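PDB 5G5S: protein argonaute from Methanocaldococcus jannaschii, which uses short single-stranded DNA guides to bind complementary DNA and slice it, possibly in defence against invading genetic elements. Local coordinates for residues K369-A374 against I461-W466; K381-Y386 against F398-R403. All blocks are in the same frame, centred on the assembly; numbering follows the deposited sequence.

Both contacts lie in the Mid domain and share helix 372-390, which packs on the four-stranded parallel sheet of that domain. Contact 1 ties the N-terminal end of the helix to the short helix 463-467 that follows edge strand 456-462; contact 2 ties the middle of the helix to the opposite edge strand, 397-407. Their centres are 16 Å apart, and they meet where W466 CZ2 packs at 3.8 Å from M382 SD. The 5'-phosphate pocket for the guide is close by: residues 459-462 belong to it, and in contact 2 the F383 side chain lies about 8 Å from that of Q459, a metal ligand in a structure of this protein.

Contact 1 (K369-A374 against I461-W466); sequences KDELKA and ILWENW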
loop_
_atom_site.group_PDB
_atom_site.type_symbol
_atom_site.label_atom_id
_atom_site.label_comp_id
_atom_site.label_asym_id
_atom_site.label_seq_id
_atom_site.Cartn_x
_atom_site.Cartn_y
_atom_site.Cartn_z
ATOM N N LYS A 369 26.762 -20.815 -10.520
ATOM C CA LYS A 369 27.513 -21.140 -11.742
ATOM C C LYS A 369 27.585 -22.623 -12.130
ATOM O O LYS A 369 27.778 -22.917 -13.311
ATOM C CB LYS A 369 28.931 -20.544 -11.685
ATOM N N ASP A 370 27.455 -23.550 -11.153
ATOM C CA ASP A 370 27.528 -25.005 -11.386
ATOM C C ASP A 370 26.376 -25.508 -12.249
ATOM O O ASP A 370 26.553 -26.458 -13.016
ATOM C CB ASP A 370 27.539 -25.798 -10.064
ATOM C CG ASP A 370 28.178 -25.094 -8.886
ATOM O OD1 ASP A 370 27.544 -24.154 -8.339
ATOM O OD2 ASP A 370 29.291 -25.507 -8.481
ATOM N N GLU A 371 25.199 -24.875 -12.112
ATOM C CA GLU A 371 23.974 -25.243 -12.821
ATOM C C GLU A 371 23.766 -24.498 -14.154
ATOM O O GLU A 371 22.632 -24.429 -14.634
ATOM C CB GLU A 371 22.758 -25.097 -11.889
ATOM C CG GLU A 371 22.753 -26.075 -10.727
ATOM C CD GLU A 371 21.943 -25.595 -9.541
ATOM O OE1 GLU A 371 22.507 -24.870 -8.692
ATOM O OE2 GLU A 371 20.736 -25.922 -9.475
ATOM N N LEU A 372 24.865 -24.003 -14.779
ATOM C CA LEU A 372 24.847 -23.284 -16.064
ATOM C C LEU A 372 24.096 -24.031 -17.181
ATOM O O LEU A 372 23.333 -23.401 -17.917
ATOM C CB LEU A 372 26.273 -22.893 -16.510
ATOM C CG LEU A 372 26.412 -22.063 -17.804
ATOM C CD1 LEU A 372 25.732 -20.690 -17.686
ATOM C CD2 LEU A 372 27.861 -21.903 -18.193
ATOM N N LYS A 373 24.298 -25.368 -17.279
ATOM C CA LYS A 373 23.644 -26.256 -18.250
ATOM C C LYS A 373 22.112 -26.220 -18.094
ATOM O O LYS A 373 21.403 -26.042 -19.089
ATOM C CB LYS A 373 24.205 -27.696 -18.128
ATOM C CG LYS A 373 23.310 -28.826 -18.663
ATOM C CD LYS A 373 23.290 -28.924 -20.183
ATOM C CE LYS A 373 22.252 -29.909 -20.653
ATOM N NZ LYS A 373 22.093 -29.875 -22.129
ATOM N N ALA A 374 21.612 -26.365 -16.846
ATOM C CA ALA A 374 20.182 -26.335 -16.532
ATOM C C ALA A 374 19.594 -24.926 -16.684
ATOM O O ALA A 374 18.443 -24.797 -17.104
ATOM C CB ALA A 374 19.942 -26.874 -15.130
ATOM N N ILE A 461 14.473 -13.582 -10.927
ATOM C CA ILE A 461 13.797 -14.847 -10.638
ATOM C C ILE A 461 14.730 -15.737 -9.803
ATOM O O ILE A 461 15.944 -15.710 -10.035
ATOM C CB ILE A 461 13.330 -15.497 -11.985
ATOM C CG1 ILE A 461 12.006 -16.303 -11.884
ATOM C CG2 ILE A 461 14.448 -16.166 -12.819
ATOM C CD1 ILE A 461 12.062 -17.649 -11.236
ATOM N N LEU A 462 14.190 -16.480 -8.808
ATOM C CA LEU A 462 15.026 -17.374 -7.991
ATOM C C LEU A 462 15.153 -18.711 -8.697
ATOM O O LEU A 462 14.137 -19.347 -9.002
ATOM C CB LEU A 462 14.495 -17.562 -6.550
ATOM C CG LEU A 462 14.412 -16.325 -5.638
ATOM C CD1 LEU A 462 13.740 -16.675 -4.326
ATOM C CD2 LEU A 462 15.787 -15.710 -5.362
ATOM N N TRP A 463 16.401 -19.120 -8.990
ATOM C CA TRP A 463 16.705 -20.365 -9.696
ATOM C C TRP A 463 16.159 -21.625 -9.037
ATOM O O TRP A 463 15.631 -22.487 -9.743
ATOM C CB TRP A 463 18.202 -20.505 -10.014
ATOM C CG TRP A 463 18.541 -21.781 -10.730
ATOM C CD1 TRP A 463 19.329 -22.794 -10.266
ATOM C CD2 TRP A 463 17.985 -22.240 -11.970
ATOM N NE1 TRP A 463 19.343 -23.832 -11.167
ATOM C CE2 TRP A 463 18.520 -23.522 -12.218
ATOM C CE3 TRP A 463 17.097 -21.681 -12.909
ATOM C CZ2 TRP A 463 18.212 -24.249 -13.373
ATOM C CZ3 TRP A 463 16.785 -22.406 -14.047
ATOM C CH2 TRP A 463 17.335 -23.676 -14.267
ATOM N N GLU A 464 16.279 -21.730 -7.693
ATOM C CA GLU A 464 15.794 -22.876 -6.910
ATOM C C GLU A 464 14.323 -23.175 -7.217
ATOM O O GLU A 464 13.973 -24.332 -7.460
ATOM C CB GLU A 464 15.997 -22.656 -5.395
ATOM C CG GLU A 464 17.450 -22.675 -4.941
ATOM C CD GLU A 464 18.043 -21.314 -4.620
ATOM O OE1 GLU A 464 17.905 -20.387 -5.452
ATOM O OE2 GLU A 464 18.668 -21.184 -3.542
ATOM N N ASN A 465 13.492 -22.126 -7.270
ATOM C CA ASN A 465 12.069 -22.231 -7.576
ATOM C C ASN A 465 11.799 -22.555 -9.055
ATOM O O ASN A 465 10.949 -23.405 -9.338
ATOM C CB ASN A 465 11.331 -20.966 -7.136
ATOM C CG ASN A 465 11.305 -20.747 -5.639
ATOM O OD1 ASN A 465 11.061 -21.669 -4.840
ATOM N ND2 ASN A 465 11.523 -19.502 -5.232
ATOM N N TRP A 466 12.525 -21.898 -9.993
ATOM C CA TRP A 466 12.361 -22.117 -11.434
ATOM C C TRP A 466 12.797 -23.508 -11.901
ATOM O O TRP A 466 12.202 -24.034 -12.840
ATOM C CB TRP A 466 13.064 -21.020 -12.252
ATOM C CG TRP A 466 12.499 -20.796 -13.630
ATOM C CD1 TRP A 466 11.263 -21.157 -14.084
ATOM C CD2 TRP A 466 13.144 -20.116 -14.720
ATOM N NE1 TRP A 466 11.110 -20.775 -15.399
ATOM C CE2 TRP A 466 12.246 -20.128 -15.811
ATOM C CE3 TRP A 466 14.405 -19.521 -14.890
ATOM C CZ2 TRP A 466 12.570 -19.568 -17.053
ATOM C CZ3 TRP A 466 14.721 -18.962 -16.118
ATOM C CH2 TRP A 466 13.812 -18.991 -17.184
#
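E371 and A374 meet the indole of W463 where the first turn of helix 372-390 comes up against the short helix 463-467, in the Rossmann-like parallel alpha/beta fold of the Mid domain. E371 occupies the N-cap position of the long helix and L462 that of the short one, so the contact joins two helix starts. L462 also closes edge strand 456-462, and 459-462 form part of the site for the phosphorylated 5' end of the guide.

The polar part is one bond. W463 NE1 donates to E371 OE2 over 3.0 Å, but the N-H...O angle of 139° makes it weak. OE2 comes to the pyrrole edge near the ring plane, while the carboxylate is turned 67° from that plane. E371 OE1 stays 4.1 Å from W463 NE1. The glutamate CG lies beside its own backbone N and the chain runs on extended, which carries the acid across to the indole. OE2 is also in a salt bridge with R467, so this oxygen serves both an indole N-H and a cation, and the arginine probably helps to fix the carboxylate and keep it ionised.

The apolar part falls on the benzo half of the indole. A374 CB touches W463 CZ2 at 3.6 Å. With CG anti to the backbone N (chi1 180°), the indole reaches out from its short helix across to the long one. Farther along helix 372-390, I375 and K378 also touch it, and I433 of the inner strand 428-434 touches it too. Beside the methyl contact, A374 O approaches the ring obliquely, 3.2 Å from W463 CH2.

Contact 2 (K381-Y386 against F398-R403); sequences KMFRNY and FNYANR
F383 points from helix 372-390 at edge strand 397-407, and its ring sits between F398 and Y400 in an aromatic cluster that Y386 completes. The setting is the beta-alpha-beta unit made of strand 357-365, helix 372-390 and strand 397-407, in the Mid domain. The cluster packs the helix against the last strand of that unit.

Followed outward, F383 meets Y400 first: F383 CB lies 3.6 Å from Y400 CE2, and CG is only slightly farther from the same atom. The ring then divides its neighbours. On one side F383 CD2 comes within 3.5 Å of Y400 CE2; on the other, CD1 approaches CB and CD2 of F398. Farther out, F383 CE1 comes over one face of the F398 ring, offset toward its rim and 3.6 Å from F398 CD2. The F383 ring is inclined by 41° to each of these two rings, an oblique arrangement in both cases. M382 CE lies over one of its faces, toward the rim, and L431 of strand 428-434 also touches it.

Y386, one helical turn on, reaches F398 from a different direction. With CG anti to the backbone N (chi1 169°), the Y386 ring swings out toward the strand and Y386 CE2 comes to the edge of the F398 ring, 3.4 Å from F398 CE2, with the planes at 50°. F398 thus takes F383 over a face and Y386 at an edge.

Both tyrosine hydroxyls have polar partners just beyond the segments: Y386 OH is hydrogen-bonded to P396 O, and Y400 OH to N380 OD1.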
loop_
_atom_site.group_PDB
_atom_site.type_symbol
_atom_site.label_atom_id
_atom_site.label_comp_id
_atom_site.label_asym_id
_atom_site.label_seq_id
_atom_site.Cartn_x
_atom_site.Cartn_y
_atom_site.Cartn_z
ATOM N N LYS A 381 14.696 -22.659 -23.915
ATOM C CA LYS A 381 13.393 -23.303 -24.142
ATOM C C LYS A 381 12.218 -22.348 -23.942
ATOM O O LYS A 381 11.200 -22.503 -24.609
ATOM C CB LYS A 381 13.221 -24.549 -23.264
ATOM N N MET A 382 12.357 -21.358 -23.045
ATOM C CA MET A 382 11.310 -20.366 -22.809
ATOM C C MET A 382 11.295 -19.294 -23.909
ATOM O O MET A 382 10.232 -19.013 -24.468
ATOM C CB MET A 382 11.451 -19.725 -21.419
ATOM C CG MET A 382 10.572 -18.486 -21.243
ATOM S SD MET A 382 10.876 -17.513 -19.764
ATOM C CE MET A 382 12.491 -16.894 -20.100
ATOM N N PHE A 383 12.455 -18.668 -24.182
ATOM C CA PHE A 383 12.568 -17.608 -25.178
ATOM C C PHE A 383 12.423 -18.070 -26.633
ATOM O O PHE A 383 11.826 -17.341 -27.416
ATOM C CB PHE A 383 13.835 -16.763 -24.975
ATOM C CG PHE A 383 13.803 -15.767 -23.833
ATOM C CD1 PHE A 383 12.816 -14.789 -23.767
ATOM C CD2 PHE A 383 14.812 -15.749 -22.877
ATOM C CE1 PHE A 383 12.811 -13.845 -22.731
ATOM C CE2 PHE A 383 14.816 -14.794 -21.853
ATOM C CZ PHE A 383 13.812 -13.850 -21.784
ATOM N N ARG A 384 12.942 -19.256 -27.003
ATOM C CA ARG A 384 12.824 -19.751 -28.386
ATOM C C ARG A 384 11.370 -20.038 -28.782
ATOM O O ARG A 384 10.999 -19.815 -29.937
ATOM C CB ARG A 384 13.730 -20.964 -28.648
ATOM N N ASN A 385 10.551 -20.506 -27.814
ATOM C CA ASN A 385 9.125 -20.785 -28.001
ATOM C C ASN A 385 8.343 -19.476 -28.014
ATOM O O ASN A 385 7.322 -19.381 -28.697
ATOM C CB ASN A 385 8.596 -21.734 -26.919
ATOM C CG ASN A 385 8.867 -23.196 -27.210
ATOM O OD1 ASN A 385 8.096 -23.876 -27.899
ATOM N ND2 ASN A 385 9.955 -23.722 -26.674
ATOM N N TYR A 386 8.831 -18.460 -27.282
ATOM C CA TYR A 386 8.202 -17.147 -27.261
ATOM C C TYR A 386 8.514 -16.392 -28.551
ATOM O O TYR A 386 7.608 -15.790 -29.123
ATOM C CB TYR A 386 8.609 -16.334 -26.009
ATOM C CG TYR A 386 8.203 -14.875 -26.080
ATOM C CD1 TYR A 386 6.946 -14.458 -25.651
ATOM C CD2 TYR A 386 9.054 -13.920 -26.628
ATOM C CE1 TYR A 386 6.551 -13.123 -25.751
ATOM C CE2 TYR A 386 8.660 -12.592 -26.762
ATOM C CZ TYR A 386 7.419 -12.191 -26.298
ATOM O OH TYR A 386 7.054 -10.874 -26.402
ATOM N N PHE A 398 13.240 -11.142 -28.024
ATOM C CA PHE A 398 14.354 -11.030 -27.094
ATOM C C PHE A 398 15.615 -11.629 -27.744
ATOM O O PHE A 398 15.637 -12.818 -28.097
ATOM C CB PHE A 398 14.013 -11.685 -25.741
ATOM C CG PHE A 398 12.862 -11.023 -25.010
ATOM C CD1 PHE A 398 13.078 -9.931 -24.180
ATOM C CD2 PHE A 398 11.561 -11.487 -25.161
ATOM C CE1 PHE A 398 12.015 -9.313 -23.518
ATOM C CE2 PHE A 398 10.498 -10.867 -24.496
ATOM C CZ PHE A 398 10.733 -9.786 -23.680
ATOM N N ASN A 399 16.631 -10.775 -27.970
ATOM C CA ASN A 399 17.910 -11.167 -28.569
ATOM C C ASN A 399 19.027 -11.043 -27.527
ATOM O O ASN A 399 19.550 -9.947 -27.296
ATOM C CB ASN A 399 18.208 -10.354 -29.834
ATOM C CG ASN A 399 19.483 -10.782 -30.508
ATOM O OD1 ASN A 399 20.571 -10.284 -30.202
ATOM N ND2 ASN A 399 19.382 -11.764 -31.389
ATOM N N TYR A 400 19.360 -12.174 -26.880
ATOM C CA TYR A 400 20.354 -12.262 -25.806
ATOM C C TYR A 400 21.677 -12.916 -26.231
ATOM O O TYR A 400 22.474 -13.296 -25.368
ATOM C CB TYR A 400 19.748 -12.932 -24.541
ATOM C CG TYR A 400 19.157 -14.297 -24.817
ATOM C CD1 TYR A 400 19.967 -15.429 -24.876
ATOM C CD2 TYR A 400 17.800 -14.451 -25.086
ATOM C CE1 TYR A 400 19.441 -16.678 -25.197
ATOM C CE2 TYR A 400 17.262 -15.697 -25.400
ATOM C CZ TYR A 400 18.086 -16.809 -25.450
ATOM O OH TYR A 400 17.570 -18.046 -25.762
ATOM N N ALA A 401 21.918 -13.023 -27.557
ATOM C CA ALA A 401 23.132 -13.614 -28.123
ATOM C C ALA A 401 24.377 -12.918 -27.582
ATOM O O ALA A 401 24.462 -11.687 -27.621
ATOM C CB ALA A 401 23.102 -13.537 -29.643
ATOM N N ASN A 402 25.288 -13.713 -26.986
ATOM C CA ASN A 402 26.565 -13.295 -26.390
ATOM C C ASN A 402 26.476 -12.348 -25.187
ATOM O O ASN A 402 27.513 -11.952 -24.643
ATOM C CB ASN A 402 27.549 -12.785 -27.460
ATOM C CG ASN A 402 27.723 -13.757 -28.588
ATOM O OD1 ASN A 402 27.181 -13.572 -29.681
ATOM N ND2 ASN A 402 28.406 -14.859 -28.313
ATOM N N ARG A 403 25.245 -12.017 -24.748
ATOM C CA ARG A 403 24.988 -11.136 -23.608
ATOM C C ARG A 403 24.674 -11.905 -22.309
ATOM O O ARG A 403 23.869 -11.455 -21.490
ATOM C CB ARG A 403 23.933 -10.072 -23.951
ATOM C CG ARG A 403 24.453 -8.972 -24.861
ATOM C CD ARG A 403 23.337 -8.087 -25.363
ATOM N NE ARG A 403 23.598 -7.618 -26.724
ATOM C CZ ARG A 403 23.059 -8.146 -27.818
ATOM N NH1 ARG A 403 22.197 -9.151 -27.726
ATOM N NH2 ARG A 403 23.356 -7.653 -29.014
#